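Side-chain contact in dextranase (Pseudarthrobacter oxydans, PDB 6NZS), which catalyses the endohydrolysis of (1->6)-alpha-D-glucosidic linkages in dextran: residues V413-W416 / G417-P420. Numbering follows the deposited sequence.
Sequences VIQW and GWTP
Gln415 meets Gly417 and Trp418 through a side chain that leaves with CG anti to the backbone N (chi1 179°) and then bends at chi2 (65°). Trp418 answers with CG anti to its carbonyl carbon, which brings the pyrrole end of the indole back beside the glutamine. The two side chains cross at about a right angle. Gln415 CG lies 3.6 Å from Trp418 CD1, and Gln415 CD lies 3.6 Å from Trp418 NE1. The amide plane is turned 46° from the ring, so this is no flat stack. Gln415 OE1 accepts a hydrogen bond from Gly417 N at 2.8 Å. The donor lies in the carbonyl plane, on a lone pair. The bond ties the glutamine side chain to the backbone two residues on, just after strand 414-415. Ser453 N also donates to OE1. Gln415 NE2 and Trp418 NE1 stand 3.4 Å apart, but both are donors and do not bond each other. Asp389 takes both, NE2 through OD1 and NE1 through OD2, and Asn451 OD1 receives NE2 as well. Further along the chain, one water donates to Trp416 O at 2.8 Å and to Thr419 O at 2.9 Å. Trp416 CB starts on the far side of the chain, and its ring packs on Val471 and Met474 of strand 469-482. Residues 413-420 form a corner of the parallel beta-solenoid, where strand 414-415 of one sheet turns toward strand 423-435 of another. Replacing the glutamine by alanine would probably leave Gly417 N without this acceptor and Asp389 OD1 without the amide donor. The buried amide is satisfied at both ends, and the shared carboxylate probably draws the two N-H groups together and fixes the turn of the indole.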
loop_
_atom_site.group_PDB
_atom_site.type_symbol
_atom_site.label_atom_id
_atom_site.label_comp_id
_atom_site.label_asym_id
_atom_site.label_seq_id
_atom_site.Cartn_x
_atom_site.Cartn_y
_atom_site.Cartn_z
ATOM N N VAL A 413 5.630 6.186 5.579
ATOM C CA VAL A 413 4.399 5.395 5.577
ATOM C C VAL A 413 3.168 6.307 5.582
ATOM O O VAL A 413 2.382 6.316 4.630
ATOM C CB VAL A 413 4.397 4.366 6.725
ATOM C CG1 VAL A 413 3.101 3.566 6.716
ATOM C CG2 VAL A 413 5.601 3.426 6.598
ATOM N N ILE A 414 3.017 7.117 6.628
ATOM C CA ILE A 414 1.903 8.053 6.780
ATOM C C ILE A 414 2.392 9.465 6.463
ATOM O O ILE A 414 3.435 9.892 6.966
ATOM C CB ILE A 414 1.363 7.981 8.215
ATOM C CG1 ILE A 414 0.609 6.668 8.432
ATOM C CG2 ILE A 414 0.484 9.191 8.528
ATOM C CD1 ILE A 414 0.598 6.191 9.882
ATOM N N GLN A 415 1.627 10.206 5.648
ATOM C CA GLN A 415 1.997 11.552 5.206
ATOM C C GLN A 415 0.832 12.510 5.426
ATOM O O GLN A 415 -0.292 12.212 5.020
ATOM C CB GLN A 415 2.301 11.515 3.706
ATOM C CG GLN A 415 2.676 12.868 3.092
ATOM C CD GLN A 415 3.974 13.390 3.649
ATOM O OE1 GLN A 415 3.996 14.334 4.436
ATOM N NE2 GLN A 415 5.079 12.752 3.263
ATOM N N TRP A 416 1.104 13.679 6.021
ATOM C CA TRP A 416 0.121 14.762 6.028
ATOM C C TRP A 416 0.719 16.112 5.651
ATOM O O TRP A 416 0.014 17.131 5.723
ATOM C CB TRP A 416 -0.680 14.842 7.341
ATOM C CG TRP A 416 0.071 15.299 8.558
ATOM C CD1 TRP A 416 0.325 16.591 8.942
ATOM C CD2 TRP A 416 0.641 14.462 9.575
ATOM N NE1 TRP A 416 1.017 16.602 10.132
ATOM C CE2 TRP A 416 1.226 15.310 10.540
ATOM C CE3 TRP A 416 0.697 13.077 9.772
ATOM C CZ2 TRP A 416 1.865 14.819 11.680
ATOM C CZ3 TRP A 416 1.346 12.588 10.901
ATOM C CH2 TRP A 416 1.924 13.459 11.837
ATOM N N GLY A 417 1.980 16.149 5.221
ATOM C CA GLY A 417 2.635 17.386 4.837
ATOM C C GLY A 417 2.549 17.714 3.359
ATOM O O GLY A 417 1.504 17.500 2.727
ATOM N N TRP A 418 3.657 18.239 2.813
ATOM C CA TRP A 418 3.826 18.703 1.429
ATOM C C TRP A 418 3.236 20.087 1.157
ATOM O O TRP A 418 3.768 20.824 0.323
ATOM C CB TRP A 418 3.318 17.711 0.377
ATOM C CG TRP A 418 4.077 16.405 0.254
ATOM C CD1 TRP A 418 3.566 15.145 0.430
ATOM C CD2 TRP A 418 5.454 16.230 -0.132
ATOM N NE1 TRP A 418 4.544 14.203 0.204
ATOM C CE2 TRP A 418 5.709 14.840 -0.140
ATOM C CE3 TRP A 418 6.497 17.112 -0.447
ATOM C CZ2 TRP A 418 6.956 14.309 -0.468
ATOM C CZ3 TRP A 418 7.740 16.581 -0.778
ATOM C CH2 TRP A 418 7.960 15.189 -0.775
ATOM N N THR A 419 2.111 20.420 1.783
ATOM C CA THR A 419 1.514 21.749 1.684
ATOM C C THR A 419 0.855 22.054 3.017
ATOM O O THR A 419 0.556 21.134 3.788
ATOM C CB THR A 419 0.439 21.836 0.578
ATOM O OG1 THR A 419 -0.737 21.104 0.961
ATOM C CG2 THR A 419 0.920 21.324 -0.762
ATOM N N PRO A 420 0.590 23.328 3.317
ATOM C CA PRO A 420 -0.307 23.628 4.438
ATOM C C PRO A 420 -1.678 23.019 4.173
ATOM O O PRO A 420 -2.136 22.952 3.030
ATOM C CB PRO A 420 -0.374 25.164 4.440
ATOM C CG PRO A 420 0.871 25.597 3.740
ATOM C CD PRO A 420 1.131 24.553 2.699
HETATM O O HOH W 1 0.222 19.897 6.356
#